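Local coordinates for alpha-L-rhamnosidase (Klebsiella oxytoca, PDB 4XHC), which removes terminal alpha-L-rhamnose from rhamnosides by hydrolysis, as a two-domain glycoside hydrolase of family 78, at residues A[241-249]-A[283-291]; A[302-312]-A[328-339]. All blocks are in the same frame, centred on the assembly; numbering follows the deposited sequence.

Contact 1. Residues A[241-249]-A[283-291]. With RAM (alpha-L-rhamnopyranose), chain C.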
loop_
_atom_site.group_PDB
_atom_site.type_symbol
_atom_site.label_atom_id
_atom_site.label_comp_id
_atom_site.label_asym_id
_atom_site.label_seq_id
_atom_site.Cartn_x
_atom_site.Cartn_y
_atom_site.Cartn_z
ATOM N N ARG A 241 8.128 12.630 -12.306
ATOM C CA ARG A 241 7.423 13.832 -11.931
ATOM C C ARG A 241 7.755 14.884 -13.011
ATOM O O ARG A 241 8.934 15.025 -13.332
ATOM C CB ARG A 241 7.946 14.255 -10.567
ATOM C CG ARG A 241 7.312 15.518 -10.053
ATOM C CD ARG A 241 8.197 16.274 -9.088
ATOM N NE ARG A 241 9.426 16.744 -9.695
ATOM C CZ ARG A 241 9.507 17.703 -10.598
ATOM N NH1 ARG A 241 8.435 18.301 -11.080
ATOM N NH2 ARG A 241 10.687 18.046 -11.047
ATOM N N ASP A 242 6.799 15.636 -13.574
ATOM C CA ASP A 242 5.385 15.713 -13.184
ATOM C C ASP A 242 4.475 14.828 -14.024
ATOM O O ASP A 242 3.256 14.899 -13.867
ATOM C CB ASP A 242 4.838 17.134 -13.408
ATOM C CG ASP A 242 5.661 18.209 -12.744
ATOM O OD1 ASP A 242 5.650 18.287 -11.499
ATOM O OD2 ASP A 242 6.294 19.007 -13.474
ATOM N N ARG A 243 5.043 14.047 -14.941
ATOM C CA ARG A 243 4.258 13.195 -15.860
ATOM C C ARG A 243 3.235 13.977 -16.676
ATOM O O ARG A 243 2.126 13.501 -16.899
ATOM C CB ARG A 243 3.521 12.098 -15.095
ATOM C CG ARG A 243 4.354 11.441 -14.025
ATOM C CD ARG A 243 3.597 10.316 -13.358
ATOM N NE ARG A 243 4.438 9.653 -12.365
ATOM C CZ ARG A 243 4.237 8.425 -11.911
ATOM N NH1 ARG A 243 3.208 7.717 -12.346
ATOM N NH2 ARG A 243 5.077 7.896 -11.031
ATOM N N ARG A 244 3.622 15.160 -17.141
ATOM C CA ARG A 244 2.658 16.116 -17.642
ATOM C C ARG A 244 3.199 16.955 -18.784
ATOM O O ARG A 244 4.388 17.275 -18.835
ATOM C CB ARG A 244 2.261 17.033 -16.486
ATOM C CG ARG A 244 1.015 17.837 -16.749
ATOM C CD ARG A 244 0.246 18.132 -15.474
ATOM N NE ARG A 244 0.734 19.306 -14.753
ATOM C CZ ARG A 244 1.181 19.309 -13.501
ATOM N NH1 ARG A 244 1.238 18.187 -12.778
ATOM N NH2 ARG A 244 1.582 20.447 -12.963
ATOM N N LEU A 245 2.298 17.336 -19.682
ATOM C CA LEU A 245 2.625 18.175 -20.835
ATOM C C LEU A 245 2.731 19.656 -20.467
ATOM O O LEU A 245 1.736 20.264 -20.086
ATOM C CB LEU A 245 1.537 17.995 -21.897
ATOM C CG LEU A 245 1.618 18.809 -23.190
ATOM C CD1 LEU A 245 2.880 18.478 -23.977
ATOM C CD2 LEU A 245 0.376 18.558 -24.035
ATOM N N TRP A 246 3.932 20.227 -20.584
ATOM C CA TRP A 246 4.162 21.678 -20.401
ATOM C C TRP A 246 4.642 22.301 -21.712
ATOM O O TRP A 246 5.355 21.665 -22.489
ATOM C CB TRP A 246 5.233 21.949 -19.336
ATOM C CG TRP A 246 4.851 21.682 -17.906
ATOM C CD1 TRP A 246 4.786 20.469 -17.290
ATOM C CD2 TRP A 246 4.553 22.651 -16.898
ATOM N NE1 TRP A 246 4.440 20.622 -15.969
ATOM C CE2 TRP A 246 4.295 21.953 -15.702
ATOM C CE3 TRP A 246 4.468 24.043 -16.889
ATOM C CZ2 TRP A 246 3.956 22.598 -14.508
ATOM C CZ3 TRP A 246 4.124 24.686 -15.699
ATOM C CH2 TRP A 246 3.877 23.961 -14.529
ATOM N N LEU A 247 4.301 23.562 -21.944
ATOM C CA LEU A 247 4.565 24.173 -23.249
ATOM C C LEU A 247 6.048 24.472 -23.499
ATOM O O LEU A 247 6.539 24.268 -24.597
ATOM C CB LEU A 247 3.725 25.436 -23.448
ATOM C CG LEU A 247 2.903 25.384 -24.739
ATOM C CD1 LEU A 247 1.730 26.352 -24.684
ATOM C CD2 LEU A 247 3.777 25.641 -25.957
ATOM N N GLY A 248 6.761 24.949 -22.490
ATOM C CA GLY A 248 8.187 25.227 -22.639
ATOM C C GLY A 248 8.950 23.959 -22.962
ATOM O O GLY A 248 9.842 23.957 -23.827
ATOM N N ASP A 249 8.589 22.879 -22.263
ATOM C CA ASP A 249 9.225 21.577 -22.444
ATOM C C ASP A 249 8.915 21.021 -23.838
ATOM O O ASP A 249 9.813 20.599 -24.566
ATOM C CB ASP A 249 8.769 20.600 -21.351
ATOM C CG ASP A 249 9.150 21.068 -19.949
ATOM O OD1 ASP A 249 8.657 22.130 -19.525
ATOM O OD2 ASP A 249 9.938 20.372 -19.265
ATOM N N MET A 283 -6.106 32.958 -23.630
ATOM C CA MET A 283 -4.727 32.574 -23.275
ATOM C C MET A 283 -4.570 31.077 -22.985
ATOM O O MET A 283 -5.345 30.492 -22.231
ATOM C CB MET A 283 -4.210 33.365 -22.060
ATOM C CG MET A 283 -2.695 33.283 -21.883
ATOM S SD MET A 283 -2.139 34.260 -20.483
ATOM C CE MET A 283 -0.384 33.875 -20.404
ATOM N N VAL A 284 -3.540 30.479 -23.569
ATOM C CA VAL A 284 -3.255 29.071 -23.351
ATOM C C VAL A 284 -2.572 28.874 -21.998
ATOM O O VAL A 284 -1.860 29.756 -21.516
ATOM C CB VAL A 284 -2.374 28.461 -24.471
ATOM C CG1 VAL A 284 -3.023 28.637 -25.830
ATOM C CG2 VAL A 284 -0.976 29.058 -24.458
ATOM N N SER A 285 -2.825 27.724 -21.383
ATOM C CA SER A 285 -2.239 27.394 -20.097
ATOM C C SER A 285 -0.783 26.993 -20.237
ATOM O O SER A 285 -0.303 26.703 -21.334
ATOM C CB SER A 285 -3.038 26.276 -19.433
ATOM O OG SER A 285 -4.388 26.682 -19.295
ATOM N N ALA A 286 -0.083 26.982 -19.113
ATOM C CA ALA A 286 1.311 26.584 -19.093
ATOM C C ALA A 286 1.438 25.074 -19.278
ATOM O O ALA A 286 2.421 24.600 -19.861
ATOM C CB ALA A 286 1.964 27.012 -17.793
ATOM N N ASN A 287 0.444 24.332 -18.782
ATOM C CA ASN A 287 0.424 22.868 -18.880
ATOM C C ASN A 287 -0.991 22.288 -18.945
ATOM O O ASN A 287 -1.964 22.940 -18.541
ATOM C CB ASN A 287 1.164 22.261 -17.694
ATOM C CG ASN A 287 0.518 22.610 -16.374
ATOM O OD1 ASN A 287 -0.309 21.874 -15.877
ATOM N ND2 ASN A 287 0.884 23.745 -15.812
ATOM N N VAL A 288 -1.088 21.050 -19.431
ATOM C CA VAL A 288 -2.371 20.393 -19.645
ATOM C C VAL A 288 -2.399 19.002 -19.003
ATOM O O VAL A 288 -1.446 18.230 -19.128
ATOM C CB VAL A 288 -2.662 20.274 -21.150
ATOM C CG1 VAL A 288 -3.978 19.566 -21.404
ATOM C CG2 VAL A 288 -2.711 21.646 -21.780
ATOM N N PHE A 289 -3.493 18.692 -18.313
ATOM C CA PHE A 289 -3.742 17.344 -17.816
ATOM C C PHE A 289 -4.542 16.571 -18.859
ATOM O O PHE A 289 -5.286 17.167 -19.638
ATOM C CB PHE A 289 -4.532 17.395 -16.501
ATOM C CG PHE A 289 -3.831 18.140 -15.397
ATOM C CD1 PHE A 289 -3.005 17.475 -14.512
ATOM C CD2 PHE A 289 -3.992 19.511 -15.255
ATOM C CE1 PHE A 289 -2.351 18.162 -13.506
ATOM C CE2 PHE A 289 -3.339 20.203 -14.255
ATOM C CZ PHE A 289 -2.516 19.529 -13.376
ATOM N N VAL A 290 -4.392 15.249 -18.879
ATOM C CA VAL A 290 -5.193 14.401 -19.789
ATOM C C VAL A 290 -5.827 13.198 -19.084
ATOM O O VAL A 290 -6.237 12.235 -19.738
ATOM C CB VAL A 290 -4.365 13.908 -20.996
ATOM C CG1 VAL A 290 -3.896 15.081 -21.834
ATOM C CG2 VAL A 290 -3.179 13.060 -20.547
ATOM N N GLN A 291 -5.908 13.259 -17.752
ATOM C CA GLN A 291 -6.578 12.234 -16.963
ATOM C C GLN A 291 -7.317 12.870 -15.788
ATOM O O GLN A 291 -6.751 13.713 -15.094
ATOM C CB GLN A 291 -5.559 11.227 -16.469
ATOM C CG GLN A 291 -5.090 10.279 -17.558
ATOM C CD GLN A 291 -4.155 9.217 -17.027
ATOM O OE1 GLN A 291 -3.135 9.523 -16.412
ATOM N NE2 GLN A 291 -4.506 7.960 -17.249
HETATM C C1 RAM C . 8.494 22.630 -13.362
HETATM C C2 RAM C . 9.119 21.619 -14.303
HETATM C C3 RAM C . 8.664 21.862 -15.730
HETATM C C4 RAM C . 8.666 23.355 -16.009
HETATM C C5 RAM C . 7.587 24.010 -15.164
HETATM C C6 RAM C . 7.924 25.422 -14.754
HETATM O O1 RAM C . 8.115 21.971 -12.218
HETATM O O2 RAM C . 10.522 21.814 -14.228
HETATM O O3 RAM C . 9.522 21.195 -16.657
HETATM O O4 RAM C . 8.393 23.603 -17.376
HETATM O O5 RAM C . 7.359 23.244 -13.962
#

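Contact 2. Residues A[302-312]-A[328-339]. With RAM (alpha-L-rhamnopyranose), chain C.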
loop_
_atom_site.group_PDB
_atom_site.type_symbol
_atom_site.label_atom_id
_atom_site.label_comp_id
_atom_site.label_asym_id
_atom_site.label_seq_id
_atom_site.Cartn_x
_atom_site.Cartn_y
_atom_site.Cartn_z
ATOM N N PHE A 302 3.715 34.017 -19.100
ATOM C CA PHE A 302 3.949 34.905 -20.235
ATOM C C PHE A 302 4.739 34.212 -21.342
ATOM O O PHE A 302 4.342 34.265 -22.507
ATOM C CB PHE A 302 4.691 36.135 -19.732
ATOM C CG PHE A 302 4.946 37.196 -20.778
ATOM C CD1 PHE A 302 3.973 38.139 -21.095
ATOM C CD2 PHE A 302 6.194 37.298 -21.382
ATOM C CE1 PHE A 302 4.227 39.143 -22.015
ATOM C CE2 PHE A 302 6.447 38.289 -22.311
ATOM C CZ PHE A 302 5.464 39.214 -22.627
ATOM N N ASP A 303 5.836 33.551 -20.977
ATOM C CA ASP A 303 6.740 32.962 -21.973
ATOM C C ASP A 303 6.181 31.694 -22.605
ATOM O O ASP A 303 6.223 31.538 -23.827
ATOM C CB ASP A 303 8.178 32.740 -21.434
ATOM C CG ASP A 303 8.245 31.906 -20.150
ATOM O OD1 ASP A 303 7.260 31.853 -19.376
ATOM O OD2 ASP A 303 9.333 31.345 -19.880
ATOM N N TYR A 304 5.636 30.806 -21.779
ATOM C CA TYR A 304 5.045 29.561 -22.271
ATOM C C TYR A 304 3.861 29.802 -23.209
ATOM O O TYR A 304 3.679 29.068 -24.182
ATOM C CB TYR A 304 4.623 28.669 -21.098
ATOM C CG TYR A 304 5.759 27.898 -20.460
ATOM C CD1 TYR A 304 7.070 28.361 -20.528
ATOM C CD2 TYR A 304 5.518 26.724 -19.764
ATOM C CE1 TYR A 304 8.103 27.662 -19.952
ATOM C CE2 TYR A 304 6.555 26.031 -19.172
ATOM C CZ TYR A 304 7.839 26.510 -19.271
ATOM O OH TYR A 304 8.889 25.834 -18.702
ATOM N N SER A 305 3.067 30.829 -22.927
ATOM C CA SER A 305 1.987 31.219 -23.832
ATOM C C SER A 305 2.536 31.618 -25.202
ATOM O O SER A 305 2.101 31.104 -26.222
ATOM C CB SER A 305 1.157 32.367 -23.240
ATOM O OG SER A 305 0.463 33.059 -24.260
ATOM N N LEU A 306 3.509 32.522 -25.208
ATOM C CA LEU A 306 4.140 32.954 -26.452
ATOM C C LEU A 306 4.822 31.818 -27.212
ATOM O O LEU A 306 4.935 31.881 -28.431
ATOM C CB LEU A 306 5.163 34.052 -26.181
ATOM C CG LEU A 306 4.566 35.421 -25.886
ATOM C CD1 LEU A 306 5.562 36.292 -25.135
ATOM C CD2 LEU A 306 4.103 36.099 -27.170
ATOM N N PHE A 307 5.283 30.790 -26.500
ATOM C CA PHE A 307 5.963 29.674 -27.143
ATOM C C PHE A 307 5.025 28.839 -28.002
ATOM O O PHE A 307 5.489 28.108 -28.874
ATOM C CB PHE A 307 6.672 28.764 -26.128
ATOM C CG PHE A 307 7.900 29.372 -25.487
ATOM C CD1 PHE A 307 8.730 30.236 -26.179
ATOM C CD2 PHE A 307 8.245 29.024 -24.190
ATOM C CE1 PHE A 307 9.854 30.774 -25.572
ATOM C CE2 PHE A 307 9.374 29.549 -23.581
ATOM C CZ PHE A 307 10.178 30.429 -24.271
ATOM N N PHE A 308 3.722 28.956 -27.781
ATOM C CA PHE A 308 2.766 28.347 -28.692
ATOM C C PHE A 308 3.066 28.761 -30.135
ATOM O O PHE A 308 2.989 27.943 -31.060
ATOM C CB PHE A 308 1.335 28.741 -28.327
ATOM C CG PHE A 308 0.288 27.988 -29.098
ATOM C CD1 PHE A 308 -0.191 26.771 -28.633
ATOM C CD2 PHE A 308 -0.209 28.486 -30.297
ATOM C CE1 PHE A 308 -1.152 26.072 -29.346
ATOM C CE2 PHE A 308 -1.167 27.790 -31.013
ATOM C CZ PHE A 308 -1.641 26.584 -30.536
ATOM N N VAL A 309 3.434 30.024 -30.325
ATOM C CA VAL A 309 3.737 30.525 -31.656
ATOM C C VAL A 309 4.944 29.807 -32.238
ATOM O O VAL A 309 4.909 29.390 -33.405
ATOM C CB VAL A 309 4.032 32.036 -31.660
ATOM C CG1 VAL A 309 4.371 32.514 -33.068
ATOM C CG2 VAL A 309 2.852 32.814 -31.098
ATOM N N ASP A 310 6.011 29.674 -31.448
ATOM C CA ASP A 310 7.243 29.090 -31.981
ATOM C C ASP A 310 7.073 27.587 -32.241
ATOM O O ASP A 310 7.606 27.067 -33.225
ATOM C CB ASP A 310 8.455 29.377 -31.083
ATOM C CG ASP A 310 9.804 29.069 -31.777
ATOM O OD1 ASP A 310 10.020 29.440 -32.959
ATOM O OD2 ASP A 310 10.659 28.443 -31.126
ATOM N N VAL A 311 6.309 26.900 -31.394
ATOM C CA VAL A 311 6.032 25.482 -31.629
ATOM C C VAL A 311 5.253 25.291 -32.932
ATOM O O VAL A 311 5.556 24.382 -33.702
ATOM C CB VAL A 311 5.259 24.820 -30.466
ATOM C CG1 VAL A 311 4.942 23.368 -30.803
ATOM C CG2 VAL A 311 6.069 24.892 -29.180
ATOM N N LEU A 312 4.249 26.135 -33.162
ATOM C CA LEU A 312 3.455 26.058 -34.389
ATOM C C LEU A 312 4.316 26.341 -35.613
ATOM O O LEU A 312 4.207 25.647 -36.625
ATOM C CB LEU A 312 2.276 27.030 -34.344
ATOM C CG LEU A 312 1.241 26.928 -35.473
ATOM C CD1 LEU A 312 0.631 25.541 -35.562
ATOM C CD2 LEU A 312 0.138 27.958 -35.283
ATOM N N LEU A 328 -4.910 26.584 -36.467
ATOM C CA LEU A 328 -4.448 27.010 -35.157
ATOM C C LEU A 328 -3.829 28.407 -35.112
ATOM O O LEU A 328 -3.477 28.883 -34.029
ATOM C CB LEU A 328 -3.446 25.984 -34.608
ATOM C CG LEU A 328 -4.033 24.600 -34.296
ATOM C CD1 LEU A 328 -2.998 23.726 -33.607
ATOM C CD2 LEU A 328 -5.285 24.709 -33.437
ATOM N N TRP A 329 -3.690 29.058 -36.266
ATOM C CA TRP A 329 -3.113 30.403 -36.325
ATOM C C TRP A 329 -3.829 31.405 -35.399
ATOM O O TRP A 329 -3.166 32.128 -34.663
ATOM C CB TRP A 329 -3.056 30.908 -37.773
ATOM C CG TRP A 329 -2.967 32.405 -37.916
ATOM C CD1 TRP A 329 -3.888 33.224 -38.495
ATOM C CD2 TRP A 329 -1.899 33.249 -37.465
ATOM N NE1 TRP A 329 -3.462 34.527 -38.430
ATOM C CE2 TRP A 329 -2.245 34.569 -37.804
ATOM C CE3 TRP A 329 -0.691 33.015 -36.801
ATOM C CZ2 TRP A 329 -1.425 35.654 -37.512
ATOM C CZ3 TRP A 329 0.120 34.094 -36.502
ATOM C CH2 TRP A 329 -0.250 35.400 -36.859
ATOM N N PRO A 330 -5.174 31.456 -35.428
ATOM C CA PRO A 330 -5.862 32.352 -34.490
ATOM C C PRO A 330 -5.463 32.175 -33.027
ATOM O O PRO A 330 -5.352 33.164 -32.311
ATOM C CB PRO A 330 -7.339 32.010 -34.704
ATOM C CG PRO A 330 -7.416 31.578 -36.134
ATOM C CD PRO A 330 -6.101 30.909 -36.445
ATOM N N THR A 331 -5.240 30.940 -32.581
ATOM C CA THR A 331 -4.747 30.713 -31.220
ATOM C C THR A 331 -3.373 31.397 -31.034
ATOM O O THR A 331 -3.161 32.122 -30.057
ATOM C CB THR A 331 -4.668 29.199 -30.860
ATOM O OG1 THR A 331 -5.977 28.625 -30.838
ATOM C CG2 THR A 331 -4.064 28.981 -29.480
ATOM N N ALA A 332 -2.457 31.181 -31.981
ATOM C CA ALA A 332 -1.118 31.786 -31.933
ATOM C C ALA A 332 -1.199 33.301 -31.899
ATOM O O ALA A 332 -0.588 33.937 -31.038
ATOM C CB ALA A 332 -0.287 31.347 -33.125
ATOM N N ARG A 333 -1.961 33.870 -32.833
ATOM C CA ARG A 333 -2.149 35.314 -32.913
ATOM C C ARG A 333 -2.670 35.900 -31.604
ATOM O O ARG A 333 -2.246 36.979 -31.194
ATOM C CB ARG A 333 -3.120 35.669 -34.042
ATOM C CG ARG A 333 -3.406 37.160 -34.184
ATOM C CD ARG A 333 -4.491 37.413 -35.204
ATOM N NE ARG A 333 -5.758 36.841 -34.770
ATOM C CZ ARG A 333 -6.732 36.430 -35.583
ATOM N NH1 ARG A 333 -6.617 36.510 -36.903
ATOM N NH2 ARG A 333 -7.840 35.924 -35.067
ATOM N N ARG A 334 -3.599 35.201 -30.956
ATOM C CA ARG A 334 -4.193 35.687 -29.707
ATOM C C ARG A 334 -3.167 35.753 -28.573
ATOM O O ARG A 334 -3.257 36.624 -27.702
ATOM C CB ARG A 334 -5.373 34.802 -29.300
ATOM C CG ARG A 334 -6.211 35.349 -28.156
ATOM C CD ARG A 334 -7.406 36.161 -28.641
ATOM N NE ARG A 334 -8.119 36.732 -27.497
ATOM C CZ ARG A 334 -7.820 37.891 -26.903
ATOM N NH1 ARG A 334 -6.829 38.661 -27.348
ATOM N NH2 ARG A 334 -8.522 38.296 -25.850
ATOM N N GLN A 335 -2.193 34.845 -28.582
ATOM C CA GLN A 335 -1.154 34.862 -27.552
ATOM C C GLN A 335 -0.320 36.136 -27.670
ATOM O O GLN A 335 0.091 36.715 -26.665
ATOM C CB GLN A 335 -0.245 33.627 -27.637
ATOM C CG GLN A 335 -0.951 32.276 -27.560
ATOM C CD GLN A 335 -2.084 32.225 -26.542
ATOM O OE1 GLN A 335 -1.856 32.306 -25.340
ATOM N NE2 GLN A 335 -3.307 32.053 -27.021
ATOM N N VAL A 336 -0.097 36.575 -28.907
ATOM C CA VAL A 336 0.623 37.809 -29.169
ATOM C C VAL A 336 -0.204 39.031 -28.781
ATOM O O VAL A 336 0.326 39.933 -28.164
ATOM C CB VAL A 336 1.048 37.904 -30.645
ATOM C CG1 VAL A 336 1.738 39.230 -30.917
ATOM C CG2 VAL A 336 1.965 36.747 -31.010
ATOM N N GLU A 337 -1.485 39.073 -29.147
ATOM C CA GLU A 337 -2.362 40.204 -28.781
ATOM C C GLU A 337 -2.264 40.421 -27.272
ATOM O O GLU A 337 -2.039 41.532 -26.812
ATOM C CB GLU A 337 -3.846 39.964 -29.173
ATOM C CG GLU A 337 -4.243 40.120 -30.656
ATOM C CD GLU A 337 -5.661 39.560 -30.984
ATOM O OE1 GLU A 337 -6.570 39.637 -30.123
ATOM O OE2 GLU A 337 -5.892 39.032 -32.103
ATOM N N LEU A 338 -2.406 39.339 -26.512
ATOM C CA LEU A 338 -2.402 39.411 -25.043
ATOM C C LEU A 338 -1.042 39.789 -24.474
ATOM O O LEU A 338 -0.953 40.660 -23.612
ATOM C CB LEU A 338 -2.863 38.093 -24.434
ATOM C CG LEU A 338 -4.343 37.777 -24.667
ATOM C CD1 LEU A 338 -4.615 36.326 -24.314
ATOM C CD2 LEU A 338 -5.245 38.715 -23.865
ATOM N N ALA A 339 0.018 39.165 -24.970
ATOM C CA ALA A 339 1.367 39.513 -24.526
ATOM C C ALA A 339 1.712 41.002 -24.741
ATOM O O ALA A 339 2.265 41.645 -23.852
ATOM C CB ALA A 339 2.392 38.625 -25.206
HETATM C C1 RAM C . 8.494 22.630 -13.362
HETATM C C2 RAM C . 9.119 21.619 -14.303
HETATM C C3 RAM C . 8.664 21.862 -15.730
HETATM C C4 RAM C . 8.666 23.355 -16.009
HETATM C C5 RAM C . 7.587 24.010 -15.164
HETATM C C6 RAM C . 7.924 25.422 -14.754
HETATM O O1 RAM C . 8.115 21.971 -12.218
HETATM O O2 RAM C . 10.522 21.814 -14.228
HETATM O O3 RAM C . 9.522 21.195 -16.657
HETATM O O4 RAM C . 8.393 23.603 -17.376
HETATM O O5 RAM C . 7.359 23.244 -13.962
#

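Contact 1. Residues A[241-249]-A[283-291]
W246 and N287 face each other as an antiparallel non-hydrogen-bonded pair, where the short strand 245-246 runs against strand 287-289. Beyond this pair the backbone is joined at L247, whose N gives a hydrogen bond to A286 O at 3.0 Å. W246 stands at the N-cap position, so the strand turns straight into helix 247-259.

The W246 indole is held between protein and sugar. N287 CB lies 3.6 Å from the centroid of the five-membered ring of W246, a CH-pi contact over the face. N287 ND2 follows the same face outward to the six-membered ring, and it also hydrogen-bonds D297 OD2. The opposite face carries the rhamnose, with W246 CZ2 3.5 Å from RAM O5. A286 CB touches the ring at CZ3.

N287 CG sits between its own backbone N and carbonyl carbon (chi1 62°), which lays the amide along the indole and leaves OD1 for R244. R244 NE reaches N287 OD1 at 3.0 Å. The bond is bent, and the N-H comes from above the carbonyl plane of N287. The arginine chain bends at chi3 (84°) and lies over F289: R244 CD is 3.7 Å from the ring centroid of F289, and the guanidinium and ring planes are 26° apart.

D249, on the first turn of the helix, takes two hydroxyls of the sugar. Its OD1 accepts a hydrogen bond from RAM O4 at 2.6 Å and its OD2 accepts one from RAM O3 at 2.8 Å. R241 pairs with D242 and also with E506, another pocket residue.

L245, L247 and V288 pack on F274 of helix 264-276. Strand 295-296 continues the small sheet beyond 287-289, and F289 packs on P118 of the second subunit.

Contact 2. Residues A[302-312]-A[328-339]
F308 is the main bump of this contact. Its side chain enters a hollow of helix 328-339 formed by L328, T331, A332 and Q335, a knob-into-hole fit. With CG anti to the backbone N (chi1 -171°), the ring reaches across the groove. T331 CG2 sits over one face, 3.8 Å from the ring centroid of F308, and L328 O lies at the ring edge.

A332 is small and lets the helices close in. V309 CG2 and L312 CD2 each come to 4.0 Å from A332 CB. At the other end A339 CB fills the dip between L306 CD2, at 3.6 Å, and F302 CE1.

One polar link lies within this buried surface. S305 OG donates to Q335 OE1 at 2.7 Å, in the carbonyl plane on a lone pair. Q335 folds back at chi2 (-40°), and its NE2 bonds T331 O one turn earlier and G282 O outside the segments. Both ends of the amide are thus held, which fixes its flip.

The axes approach to 8.2 Å at 144°. The two helices follow one another in the chain and run roughly antiparallel, consistent with the (alpha/alpha)6 barrel of six-hairpin glycosidases.

In the fold
Contact 2 follows contact 1 in the chain, and their centres lie about 15 Å apart. They also touch directly. Q335 OE1 of contact 2 is 3.1 Å from V284 N of contact 1, a probable hydrogen bond that ties the loop before strand 287-289 to helix 328-339. L247 CD1 packs 3.4 Å from Y304 O, so the start of helix 247-259 rests on helix 302-312. Both contacts reach the rhamnose. Y304 OH donates to RAM O4 at 2.6 Å, the hydroxyl also bound by D249, so the two contacts share one sugar oxygen. E506, Y518, H528 and W361 supply further hydrogen bonds to the sugar.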